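Local structure of endo-beta-1,4-glucanase (2JEN) at residues S94-T99 with D137-N142; D149-D154 with G193-N198; V184-I189 with N198-I203. The protein hydrolyses beta-1,4-glucan backbones as a family 12 glycoside hydrolase, acting as a xyloglucanase on plant cell-wall polysaccharide. The protein carries 1 engineered substitution. All blocks are in the same frame, centred on the assembly; numbering follows the deposited sequence. Where two conformers were deposited one is given.

Contact 1: residues S94-T99 with D137-N142; sequences SGWHWT and DIWLHN. With GLC (alpha-D-glucopyranose), chain B; GLC (alpha-D-glucopyranose), chain C; BGC (beta-D-glucopyranose), chain D; BGC (beta-D-glucopyranose), chain E.
The imidazole of His97, which meets the indole of Trp139 obliquely, makes the shortest polar bond here: His97 NE2 donates to O3 of the chain C glucose at 2.8 Å, with an N-H...O angle of 150°. Its other nitrogen, ND1, is hydrogen-bonded to Glu239, so both nitrogens are engaged, which fixes the rotation of the ring. Trp139 belongs to an aromatic cluster with Trp96, His97, Trp98 and His141, and one of its faces receives two edges. Trp98 brings CH2 to 3.7 Å from Trp139 CZ2 in a T-shaped pair with planes at 85°, while Trp96 CZ3 comes to 4.0 Å from Trp139 CG over the same face. Behind them the edge of His141 is turned into the face of Trp96, with His141 CE1 3.5 Å from Trp96 CZ3; its ND1 is hydrogen-bonded to Ser236 OG and its NE2 to Ser150 O, which fixes the turn of the ring. Trp98 is layered between protein and ligand: Trp96 CH2 lies over one face, and C1 of the chain D glucose lies 4.0 Å above the plane of the other. Because CG stands opposite the carbonyl carbon (chi1 -78°), the indole is swung clear of Trp98 O, which accepts a hydrogen bond from O2 of the chain E glucose at 2.9 Å. With a serine in place of Trp98, the chain D glucose would probably lose its flat support and the face of Trp139 one of its two edges. Apolar indole beneath the sugar rings and polar groups at their hydroxyls are the chemistry of a glucan-binding cleft, consistent with xyloglucanase activity.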
loop_
_atom_site.group_PDB
_atom_site.type_symbol
_atom_site.label_atom_id
_atom_site.label_comp_id
_atom_site.label_asym_id
_atom_site.label_seq_id
_atom_site.Cartn_x
_atom_site.Cartn_y
_atom_site.Cartn_z
ATOM N N SER A 94 -24.953 -1.196 -16.487
ATOM C CA SER A 94 -25.901 -2.154 -17.054
ATOM C C SER A 94 -25.920 -2.068 -18.551
ATOM O O SER A 94 -26.065 -0.977 -19.077
ATOM C CB SER A 94 -27.294 -1.855 -16.496
ATOM O OG SER A 94 -28.155 -2.929 -16.850
ATOM N N GLY A 95 -25.771 -3.187 -19.234
ATOM C CA GLY A 95 -25.726 -3.211 -20.674
ATOM C C GLY A 95 -24.340 -3.290 -21.214
ATOM O O GLY A 95 -23.522 -4.106 -20.771
ATOM N N TRP A 96 -24.081 -2.457 -22.211
ATOM C CA TRP A 96 -22.830 -2.448 -22.951
ATOM C C TRP A 96 -21.828 -1.415 -22.389
ATOM O O TRP A 96 -22.215 -0.360 -21.908
ATOM C CB TRP A 96 -23.146 -2.142 -24.433
ATOM C CG TRP A 96 -22.009 -1.828 -25.335
ATOM C CD1 TRP A 96 -21.376 -2.680 -26.171
ATOM C CD2 TRP A 96 -21.429 -0.531 -25.566
ATOM N NE1 TRP A 96 -20.407 -2.031 -26.875
ATOM C CE2 TRP A 96 -20.409 -0.702 -26.524
ATOM C CE3 TRP A 96 -21.636 0.739 -25.019
ATOM C CZ2 TRP A 96 -19.642 0.359 -26.995
ATOM C CZ3 TRP A 96 -20.850 1.783 -25.435
ATOM C CH2 TRP A 96 -19.867 1.594 -26.417
ATOM N N HIS A 97 -20.525 -1.684 -22.491
ATOM C CA HIS A 97 -19.530 -0.629 -22.288
ATOM C C HIS A 97 -18.235 -1.001 -23.000
ATOM O O HIS A 97 -17.319 -1.566 -22.415
ATOM C CB HIS A 97 -19.246 -0.345 -20.815
ATOM C CG HIS A 97 -18.405 0.876 -20.635
ATOM N ND1 HIS A 97 -18.962 2.118 -20.419
ATOM C CD2 HIS A 97 -17.070 1.066 -20.763
ATOM C CE1 HIS A 97 -17.987 3.015 -20.396
ATOM N NE2 HIS A 97 -16.828 2.404 -20.604
ATOM N N TRP A 98 -18.183 -0.738 -24.302
ATOM C CA TRP A 98 -17.070 -1.174 -25.147
ATOM C C TRP A 98 -16.746 -2.641 -24.855
ATOM O O TRP A 98 -15.596 -3.033 -24.674
ATOM C CB TRP A 98 -15.870 -0.250 -24.973
ATOM C CG TRP A 98 -16.033 1.055 -25.728
ATOM C CD1 TRP A 98 -15.600 1.301 -27.000
ATOM C CD2 TRP A 98 -16.663 2.258 -25.285
ATOM N NE1 TRP A 98 -15.905 2.582 -27.358
ATOM C CE2 TRP A 98 -16.570 3.191 -26.335
ATOM C CE3 TRP A 98 -17.312 2.635 -24.119
ATOM C CZ2 TRP A 98 -17.085 4.468 -26.237
ATOM C CZ3 TRP A 98 -17.838 3.894 -24.038
ATOM C CH2 TRP A 98 -17.724 4.793 -25.096
ATOM N N THR A 99 -17.797 -3.437 -24.839
ATOM C CA THR A 99 -17.742 -4.860 -24.613
ATOM C C THR A 99 -18.338 -5.575 -25.819
ATOM O O THR A 99 -19.042 -4.999 -26.622
ATOM C CB THR A 99 -18.541 -5.254 -23.340
ATOM O OG1 THR A 99 -19.824 -4.623 -23.324
ATOM C CG2 THR A 99 -17.777 -4.896 -22.074
ATOM N N ASP A 137 -24.972 7.904 -17.120
ATOM C CA ASP A 137 -24.433 7.973 -18.491
ATOM C C ASP A 137 -25.124 6.903 -19.295
ATOM O O ASP A 137 -25.051 5.706 -18.955
ATOM C CB ASP A 137 -22.915 7.764 -18.498
ATOM C CG ASP A 137 -22.202 8.352 -19.690
ATOM O OD1 ASP A 137 -22.659 9.332 -20.308
ATOM O OD2 ASP A 137 -21.110 7.891 -19.992
ATOM N N ILE A 138 -25.913 7.333 -20.283
ATOM C CA ILE A 138 -26.720 6.450 -21.097
ATOM C C ILE A 138 -26.174 6.492 -22.514
ATOM O O ILE A 138 -26.031 7.565 -23.095
ATOM C CB ILE A 138 -28.190 6.907 -21.068
ATOM C CG1 ILE A 138 -28.762 6.917 -19.642
ATOM C CG2 ILE A 138 -29.060 6.060 -22.007
ATOM C CD1 ILE A 138 -29.203 8.233 -19.128
ATOM N N TRP A 139 -25.808 5.332 -23.061
ATOM C CA TRP A 139 -25.199 5.230 -24.369
ATOM C C TRP A 139 -26.200 4.717 -25.378
ATOM O O TRP A 139 -26.964 3.794 -25.080
ATOM C CB TRP A 139 -24.013 4.286 -24.346
ATOM C CG TRP A 139 -22.856 4.769 -23.576
ATOM C CD1 TRP A 139 -22.357 4.254 -22.398
ATOM C CD2 TRP A 139 -21.994 5.850 -23.948
ATOM N NE1 TRP A 139 -21.248 4.973 -22.023
ATOM C CE2 TRP A 139 -21.002 5.953 -22.968
ATOM C CE3 TRP A 139 -21.962 6.738 -25.023
ATOM C CZ2 TRP A 139 -20.006 6.888 -23.039
ATOM C CZ3 TRP A 139 -20.961 7.654 -25.089
ATOM C CH2 TRP A 139 -19.988 7.733 -24.118
ATOM N N LEU A 140 -26.174 5.317 -26.575
ATOM C CA LEU A 140 -27.016 4.883 -27.681
ATOM C C LEU A 140 -26.170 4.617 -28.914
ATOM O O LEU A 140 -25.113 5.213 -29.114
ATOM C CB LEU A 140 -28.098 5.934 -27.991
ATOM C CG LEU A 140 -29.038 6.283 -26.843
ATOM C CD1 LEU A 140 -28.594 7.464 -26.008
ATOM C CD2 LEU A 140 -30.474 6.479 -27.384
ATOM N N HIS A 141 -26.667 3.684 -29.728
ATOM C CA HIS A 141 -26.058 3.293 -30.995
ATOM C C HIS A 141 -27.137 3.179 -32.058
ATOM O O HIS A 141 -28.316 3.048 -31.747
ATOM C CB HIS A 141 -25.389 1.924 -30.886
ATOM C CG HIS A 141 -24.139 1.881 -30.051
ATOM N ND1 HIS A 141 -24.153 1.699 -28.674
ATOM C CD2 HIS A 141 -22.842 1.883 -30.426
ATOM C CE1 HIS A 141 -22.891 1.649 -28.252
ATOM N NE2 HIS A 141 -22.082 1.746 -29.297
ATOM N N ASN A 142 -26.709 3.140 -33.318
ATOM C CA ASN A 142 -27.620 2.708 -34.384
ATOM C C ASN A 142 -27.816 1.186 -34.412
ATOM O O ASN A 142 -28.904 0.652 -34.810
ATOM C CB ASN A 142 -27.108 3.141 -35.752
ATOM C CG ASN A 142 -27.236 4.527 -35.980
ATOM O OD1 ASN A 142 -28.268 5.118 -35.696
ATOM N ND2 ASN A 142 -26.217 5.102 -36.620
HETATM C C1 GLC B . -19.573 11.812 -21.077
HETATM C C2 GLC B . -18.609 11.559 -22.234
HETATM C C3 GLC B . -18.335 10.081 -22.315
HETATM C C4 GLC B . -17.674 9.639 -21.014
HETATM C C5 GLC B . -18.686 9.972 -19.909
HETATM C C6 GLC B . -18.306 9.445 -18.520
HETATM O O1 GLC B . -19.944 13.157 -20.957
HETATM O O2 GLC B . -19.084 11.914 -23.513
HETATM O O3 GLC B . -17.584 9.908 -23.518
HETATM O O4 GLC B . -17.462 8.244 -21.011
HETATM O O5 GLC B . -18.905 11.376 -19.897
HETATM O O6 GLC B . -17.023 9.883 -18.126
HETATM C C1 GLC C . -16.162 7.785 -21.436
HETATM C C2 GLC C . -16.143 6.305 -21.110
HETATM C C3 GLC C . -14.818 5.692 -21.487
HETATM C C4 GLC C . -14.563 5.995 -22.963
HETATM C C5 GLC C . -14.594 7.516 -23.187
HETATM C C6 GLC C . -14.473 7.800 -24.692
HETATM O O2 GLC C . -16.453 6.030 -19.744
HETATM O O3 GLC C . -14.832 4.297 -21.141
HETATM O O4 GLC C . -13.312 5.534 -23.382
HETATM O O5 GLC C . -15.873 7.994 -22.820
HETATM O O6 GLC C . -13.224 8.379 -24.997
HETATM C C2 BGC D . -12.390 4.160 -25.184
HETATM C C3 BGC D . -12.407 2.708 -25.674
HETATM C C4 BGC D . -12.172 1.730 -24.539
HETATM C C5 BGC D . -13.101 1.999 -23.369
HETATM C C6 BGC D . -12.783 1.198 -22.085
HETATM C C1 BGC D . -13.360 4.269 -24.041
HETATM O O2 BGC D . -12.801 5.085 -26.189
HETATM O O3 BGC D . -11.397 2.502 -26.656
HETATM O O4 BGC D . -12.507 0.438 -25.021
HETATM O O5 BGC D . -13.018 3.363 -23.046
HETATM O O6 BGC D . -11.389 1.286 -21.713
HETATM C C2 BGC E . -12.122 -1.910 -25.126
HETATM C C3 BGC E . -11.067 -2.997 -25.314
HETATM C C4 BGC E . -10.114 -2.652 -26.451
HETATM C C5 BGC E . -9.538 -1.262 -26.235
HETATM C C6 BGC E . -8.543 -0.872 -27.334
HETATM C C1 BGC E . -11.456 -0.536 -25.052
HETATM O O2 BGC E . -12.907 -2.167 -23.960
HETATM O O3 BGC E . -11.684 -4.235 -25.603
HETATM O O4 BGC E . -9.090 -3.636 -26.514
HETATM O O5 BGC E . -10.603 -0.329 -26.167
HETATM O O6 BGC E . -9.226 -0.350 -28.455
#

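Contact 2: residues D149-D154 with G193-N198; sequences DSAPTD and GGKGWN. With GLC (alpha-D-glucopyranose), chain B; XYS (alpha-D-xylopyranose), chain F.
Pro152 and Trp197 lie side by side and point the same way, the proline CD resting 3.8 Å from CZ3 of the indole. Pro152 O approaches the same ring at its edge, 3.5 Å from Trp197 CE3. The indole reaches this place through a first torsion that sets CG between the backbone N and the carbonyl carbon (chi1 43°). That turn points the opposite edge into the glycan pocket, where Trp197 NE1 donates to O2 of the chain B glucose at 3.1 Å and 163°, with only a weak bond to O3. Ala151 adds an apolar touch, its CB against CB of Lys195. The two segments come together as parallel neighbours in the sheet, Asp154 bridging with Asn198, just where Thr153 and Asp154 form a classic beta bulge facing Leu140. At this join Asn198 N donates to Thr153 O at 3.2 Å. Further back the backbones diverge and water takes over: one molecule donates to Pro152 O at 2.8 Å and accepts from Gly196 N. The side chains of Asp154 and Asn198 also run alongside each other, their carboxylate and amide planes 34° apart. Asn198 ND2 gives its N-H nearly within its own amide plane but meets Asp154 OD2 from above the carboxylate, at 2.9 Å. The second oxygen, Asp154 OD1, is shared by a hydrogen bond from Thr153 OG1, 2.8 Å away, and a salt bridge to Lys233, a setting likely to stabilise the carboxylate in its charged form.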
loop_
_atom_site.group_PDB
_atom_site.type_symbol
_atom_site.label_atom_id
_atom_site.label_comp_id
_atom_site.label_asym_id
_atom_site.label_seq_id
_atom_site.Cartn_x
_atom_site.Cartn_y
_atom_site.Cartn_z
ATOM N N ASP A 149 -15.594 -2.339 -30.198
ATOM C CA ASP A 149 -15.122 -1.171 -30.945
ATOM C C ASP A 149 -16.259 -0.391 -31.582
ATOM O O ASP A 149 -16.042 0.367 -32.527
ATOM C CB ASP A 149 -14.118 -1.616 -32.022
ATOM C CG ASP A 149 -14.663 -2.663 -32.947
ATOM O OD1 ASP A 149 -15.810 -3.142 -32.766
ATOM O OD2 ASP A 149 -13.920 -3.003 -33.935
ATOM N N SER A 150 -17.483 -0.546 -31.092
ATOM C CA SER A 150 -18.601 0.180 -31.673
ATOM C C SER A 150 -18.746 1.542 -31.032
ATOM O O SER A 150 -19.234 1.653 -29.917
ATOM C CB SER A 150 -19.910 -0.593 -31.507
ATOM O OG SER A 150 -19.864 -1.900 -32.075
ATOM N N ALA A 151 -18.375 2.610 -31.752
ATOM C CA ALA A 151 -18.498 3.956 -31.196
ATOM C C ALA A 151 -19.961 4.322 -31.077
ATOM O O ALA A 151 -20.719 4.150 -32.028
ATOM C CB ALA A 151 -17.785 5.009 -32.103
ATOM N N PRO A 152 -20.397 4.805 -29.906
ATOM C CA PRO A 152 -21.772 5.286 -29.767
ATOM C C PRO A 152 -22.090 6.439 -30.698
ATOM O O PRO A 152 -21.187 7.150 -31.165
ATOM C CB PRO A 152 -21.839 5.748 -28.313
ATOM C CG PRO A 152 -20.797 4.965 -27.630
ATOM C CD PRO A 152 -19.680 4.854 -28.619
ATOM N N THR A 153 -23.383 6.637 -30.900
ATOM C CA THR A 153 -23.856 7.804 -31.625
ATOM C C THR A 153 -24.262 8.962 -30.711
ATOM O O THR A 153 -24.225 10.138 -31.110
ATOM C CB THR A 153 -25.058 7.442 -32.533
ATOM O OG1 THR A 153 -26.075 6.857 -31.731
ATOM C CG2 THR A 153 -24.633 6.466 -33.609
ATOM N N ASP A 154 -24.669 8.656 -29.488
ATOM C CA ASP A 154 -25.163 9.634 -28.555
ATOM C C ASP A 154 -24.922 9.163 -27.127
ATOM O O ASP A 154 -24.935 7.967 -26.842
ATOM C CB ASP A 154 -26.688 9.813 -28.684
ATOM C CG ASP A 154 -27.154 10.141 -30.093
ATOM O OD1 ASP A 154 -27.342 9.205 -30.887
ATOM O OD2 ASP A 154 -27.324 11.343 -30.405
ATOM N N GLY A 193 -11.228 10.197 -35.969
ATOM C CA GLY A 193 -11.495 9.339 -37.098
ATOM C C GLY A 193 -12.904 9.380 -37.645
ATOM O O GLY A 193 -13.305 8.503 -38.407
ATOM N N GLY A 194 -13.664 10.411 -37.280
ATOM C CA GLY A 194 -15.093 10.460 -37.582
ATOM C C GLY A 194 -15.977 9.875 -36.513
ATOM O O GLY A 194 -17.200 10.040 -36.553
ATOM N N LYS A 195 -15.378 9.138 -35.569
ATOM C CA LYS A 195 -16.108 8.647 -34.426
ATOM C C LYS A 195 -16.420 9.813 -33.504
ATOM O O LYS A 195 -15.603 10.716 -33.306
ATOM C CB LYS A 195 -15.296 7.628 -33.651
ATOM C CG LYS A 195 -14.934 6.414 -34.461
ATOM C CD LYS A 195 -14.108 5.397 -33.655
ATOM C CE LYS A 195 -12.997 5.972 -32.758
ATOM N NZ LYS A 195 -11.824 6.590 -33.449
ATOM N N GLY A 196 -17.591 9.777 -32.904
ATOM C CA GLY A 196 -17.974 10.852 -32.002
ATOM C C GLY A 196 -19.451 10.827 -31.812
ATOM O O GLY A 196 -20.193 10.307 -32.632
ATOM N N TRP A 197 -19.879 11.404 -30.706
ATOM C CA TRP A 197 -21.266 11.326 -30.306
ATOM C C TRP A 197 -21.801 12.660 -29.822
ATOM O O TRP A 197 -21.106 13.440 -29.209
ATOM C CB TRP A 197 -21.474 10.247 -29.235
ATOM C CG TRP A 197 -20.423 10.220 -28.158
ATOM C CD1 TRP A 197 -20.413 10.885 -26.961
ATOM C CD2 TRP A 197 -19.240 9.435 -28.183
ATOM N NE1 TRP A 197 -19.272 10.580 -26.276
ATOM C CE2 TRP A 197 -18.530 9.704 -27.013
ATOM C CE3 TRP A 197 -18.685 8.576 -29.121
ATOM C CZ2 TRP A 197 -17.287 9.110 -26.735
ATOM C CZ3 TRP A 197 -17.461 7.973 -28.850
ATOM C CH2 TRP A 197 -16.778 8.254 -27.661
ATOM N N ASN A 198 -23.086 12.887 -30.073
ATOM C CA ASN A 198 -23.779 13.947 -29.365
ATOM C C ASN A 198 -23.743 13.664 -27.883
ATOM O O ASN A 198 -23.803 12.496 -27.478
ATOM C CB ASN A 198 -25.204 14.017 -29.849
ATOM C CG ASN A 198 -25.277 14.220 -31.344
ATOM O OD1 ASN A 198 -24.746 15.216 -31.841
ATOM N ND2 ASN A 198 -25.828 13.249 -32.071
HETATM C C1 GLC B . -19.573 11.812 -21.077
HETATM C C2 GLC B . -18.609 11.559 -22.234
HETATM C C3 GLC B . -18.335 10.081 -22.315
HETATM C C4 GLC B . -17.674 9.639 -21.014
HETATM C C5 GLC B . -18.686 9.972 -19.909
HETATM C C6 GLC B . -18.306 9.445 -18.520
HETATM O O1 GLC B . -19.944 13.157 -20.957
HETATM O O2 GLC B . -19.084 11.914 -23.513
HETATM O O3 GLC B . -17.584 9.908 -23.518
HETATM O O4 GLC B . -17.462 8.244 -21.011
HETATM O O5 GLC B . -18.905 11.376 -19.897
HETATM O O6 GLC B . -17.023 9.883 -18.126
HETATM C C1 XYS F . -13.139 8.856 -26.375
HETATM C C2 XYS F . -11.699 8.916 -26.738
HETATM C C3 XYS F . -11.038 9.944 -25.835
HETATM C C4 XYS F . -11.702 11.303 -25.991
HETATM C C5 XYS F . -13.201 11.147 -25.760
HETATM O O2 XYS F . -11.101 7.665 -26.467
HETATM O O3 XYS F . -9.650 9.999 -26.117
HETATM O O4 XYS F . -11.143 12.157 -25.019
HETATM O O5 XYS F . -13.677 10.085 -26.582
HETATM O O HOH W 1 -19.540 7.510 -33.360
HETATM O O HOH W 2 -23.385 10.507 -33.720
#

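Contact 3: residues V184-I189 with N198-I203; sequences VYKGYI and NVFSFI
A beta hairpin, strand 180-192 turning back into strand 195-204, brings these segments together, their directions 150° apart. Tyr185 with Ser201 and Gly187 with Val199 are the hydrogen-bonded pairs, and each is closed by two backbone bonds, among them Tyr185 N to Ser201 O at 2.9 Å in the first and Val199 N to Gly187 O at 2.9 Å in the second. The latter bond is nearly straight at the hydrogen (170°) although the donor stands above the plane of the carbonyl. Alternating with them, Val184-Phe202, Lys186-Phe200 and Tyr188-Asn198 are non-hydrogen-bonded pairs. The hairpin belongs to the curved sheet of the family 12 beta-jelly roll, and its two sides do different work. On the side of Val184, Phe200 and Phe202, the packing is against helix 215-225; Val184 CG2 lies 3.9 Å from Phe202 CD2, the two side chains running alongside each other. Lys186, extended as far as CE, runs likewise beside Phe200, with Lys186 CE 3.9 Å from Phe200 CE1; its last torsion is bent, and its amino group makes a cation-pi contact with Trp228. The same NZ donates at 2.7 Å to a water that in turn donates to Gly187 O and Asn198 OD1, so one molecule ties both strands. On the side of Val199 and Tyr185 the glycan pocket begins, and Ile189 and Val199 both belong to it. Val199 CG1 sits between its own backbone N and carbonyl carbon (chi1 54°), which lays this methyl 3.6 Å from Gly187 C, across a residue that has no side chain, and 3.7 Å from Ile189 CG1.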
loop_
_atom_site.group_PDB
_atom_site.type_symbol
_atom_site.label_atom_id
_atom_site.label_comp_id
_atom_site.label_asym_id
_atom_site.label_seq_id
_atom_site.Cartn_x
_atom_site.Cartn_y
_atom_site.Cartn_z
ATOM N N VAL A 184 -30.367 21.869 -19.210
ATOM C CA VAL A 184 -30.099 21.038 -20.371
ATOM C C VAL A 184 -28.965 21.638 -21.187
ATOM O O VAL A 184 -28.959 22.848 -21.433
ATOM C CB VAL A 184 -31.335 20.905 -21.280
ATOM C CG1 VAL A 184 -31.043 20.076 -22.521
ATOM C CG2 VAL A 184 -32.546 20.418 -20.496
ATOM N N TYR A 185 -27.998 20.814 -21.561
ATOM C CA TYR A 185 -26.857 21.175 -22.379
ATOM C C TYR A 185 -26.731 20.249 -23.571
ATOM O O TYR A 185 -27.071 19.050 -23.496
ATOM C CB TYR A 185 -25.570 21.085 -21.570
ATOM C CG TYR A 185 -25.550 22.033 -20.401
ATOM C CD1 TYR A 185 -26.246 21.753 -19.241
ATOM C CD2 TYR A 185 -24.773 23.192 -20.425
ATOM C CE1 TYR A 185 -26.226 22.620 -18.161
ATOM C CE2 TYR A 185 -24.753 24.063 -19.325
ATOM C CZ TYR A 185 -25.491 23.763 -18.232
ATOM O OH TYR A 185 -25.468 24.624 -17.121
ATOM N N LYS A 186 -26.214 20.773 -24.677
ATOM C CA LYS A 186 -26.024 20.003 -25.910
ATOM C C LYS A 186 -24.629 20.277 -26.453
ATOM O O LYS A 186 -24.263 21.422 -26.686
ATOM C CB LYS A 186 -27.096 20.365 -26.943
ATOM C CG LYS A 186 -26.961 19.614 -28.261
ATOM C CD LYS A 186 -28.067 20.003 -29.226
ATOM C CE LYS A 186 -28.112 19.172 -30.495
ATOM N NZ LYS A 186 -26.896 19.269 -31.359
ATOM N N GLY A 187 -23.865 19.218 -26.663
ATOM C CA GLY A 187 -22.560 19.277 -27.266
ATOM C C GLY A 187 -22.282 18.075 -28.123
ATOM O O GLY A 187 -23.152 17.253 -28.361
ATOM N N TYR A 188 -21.013 17.977 -28.533
ATOM C CA TYR A 188 -20.539 16.892 -29.390
ATOM C C TYR A 188 -19.150 16.510 -28.949
ATOM O O TYR A 188 -18.303 17.380 -28.763
ATOM C CB TYR A 188 -20.520 17.315 -30.848
ATOM C CG TYR A 188 -19.982 16.271 -31.798
ATOM C CD1 TYR A 188 -18.668 16.310 -32.250
ATOM C CD2 TYR A 188 -20.754 15.215 -32.189
ATOM C CE1 TYR A 188 -18.171 15.346 -33.110
ATOM C CE2 TYR A 188 -20.264 14.230 -33.036
ATOM C CZ TYR A 188 -18.964 14.303 -33.498
ATOM O OH TYR A 188 -18.463 13.325 -34.347
ATOM N N ILE A 189 -18.941 15.214 -28.729
ATOM C CA ILE A 189 -17.633 14.676 -28.329
ATOM C C ILE A 189 -16.986 14.056 -29.560
ATOM O O ILE A 189 -17.469 13.073 -30.110
ATOM C CB ILE A 189 -17.807 13.601 -27.220
ATOM C CG1 ILE A 189 -18.608 14.162 -26.050
ATOM C CG2 ILE A 189 -16.414 13.070 -26.822
ATOM C CD1 ILE A 189 -17.969 15.329 -25.367
ATOM N N ASN A 198 -23.086 12.887 -30.073
ATOM C CA ASN A 198 -23.779 13.947 -29.365
ATOM C C ASN A 198 -23.743 13.664 -27.883
ATOM O O ASN A 198 -23.803 12.496 -27.478
ATOM C CB ASN A 198 -25.204 14.017 -29.849
ATOM C CG ASN A 198 -25.277 14.220 -31.344
ATOM O OD1 ASN A 198 -24.746 15.216 -31.841
ATOM N ND2 ASN A 198 -25.828 13.249 -32.071
ATOM N N VAL A 199 -23.725 14.728 -27.067
ATOM C CA VAL A 199 -23.859 14.567 -25.629
ATOM C C VAL A 199 -24.914 15.565 -25.145
ATOM O O VAL A 199 -24.796 16.783 -25.333
ATOM C CB VAL A 199 -22.497 14.686 -24.887
ATOM C CG1 VAL A 199 -21.745 15.980 -25.197
ATOM C CG2 VAL A 199 -22.715 14.444 -23.370
ATOM N N PHE A 200 -25.932 15.016 -24.507
ATOM C CA PHE A 200 -27.020 15.749 -23.954
ATOM C C PHE A 200 -26.985 15.582 -22.443
ATOM O O PHE A 200 -27.103 14.435 -21.960
ATOM C CB PHE A 200 -28.360 15.227 -24.469
ATOM C CG PHE A 200 -28.450 15.152 -25.970
ATOM C CD1 PHE A 200 -28.779 16.262 -26.707
ATOM C CD2 PHE A 200 -28.255 13.953 -26.630
ATOM C CE1 PHE A 200 -28.870 16.170 -28.085
ATOM C CE2 PHE A 200 -28.380 13.851 -27.998
ATOM C CZ PHE A 200 -28.701 14.981 -28.737
ATOM N N SER A 201 -26.756 16.668 -21.736
ATOM C CA SER A 201 -26.608 16.614 -20.264
ATOM C C SER A 201 -27.743 17.334 -19.593
ATOM O O SER A 201 -28.087 18.447 -19.971
ATOM C CB SER A 201 -25.283 17.229 -19.793
ATOM O OG SER A 201 -24.174 16.600 -20.442
ATOM N N PHE A 202 -28.304 16.690 -18.588
ATOM C CA PHE A 202 -29.356 17.202 -17.728
ATOM C C PHE A 202 -28.790 17.336 -16.316
ATOM O O PHE A 202 -28.439 16.333 -15.709
ATOM C CB PHE A 202 -30.528 16.213 -17.699
ATOM C CG PHE A 202 -31.197 16.024 -19.019
ATOM C CD1 PHE A 202 -30.655 15.174 -19.983
ATOM C CD2 PHE A 202 -32.361 16.732 -19.346
ATOM C CE1 PHE A 202 -31.251 15.025 -21.232
ATOM C CE2 PHE A 202 -32.966 16.549 -20.587
ATOM C CZ PHE A 202 -32.433 15.731 -21.530
ATOM N N ILE A 203 -28.627 18.570 -15.850
ATOM C CA ILE A 203 -28.005 18.834 -14.547
ATOM C C ILE A 203 -29.049 19.310 -13.565
ATOM O O ILE A 203 -29.673 20.361 -13.756
ATOM C CB ILE A 203 -26.821 19.826 -14.642
ATOM C CG1 ILE A 203 -25.709 19.194 -15.479
ATOM C CG2 ILE A 203 -26.301 20.247 -13.213
ATOM C CD1 ILE A 203 -24.492 20.040 -15.652
HETATM O O HOH W 3 -25.094 17.508 -30.330
#

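From the N terminus, contact 1 comes first: 94-99 begins at the end of strand 91-95, runs on into the loop and is joined by 137-142, closing a loop of 37 residues before the others begin. Contact 2 opens at 149-154, contact 3 at 184-189; 193-198 then closes contact 2 and 198-203 contact 3, so these two cross and share Asn198. Contacts 1 and 2 are linked directly, Thr153 N lying 2.9 Å from Leu140 O, and both touch the chain B glucose. Contacts 2 and 3 meet where Trp197 O lies 2.8 Å from Ile189 N. Together they run across one mixed sheet, from strand 131-141 through 154-163 and 195-204 to 180-192, along the glycan cleft.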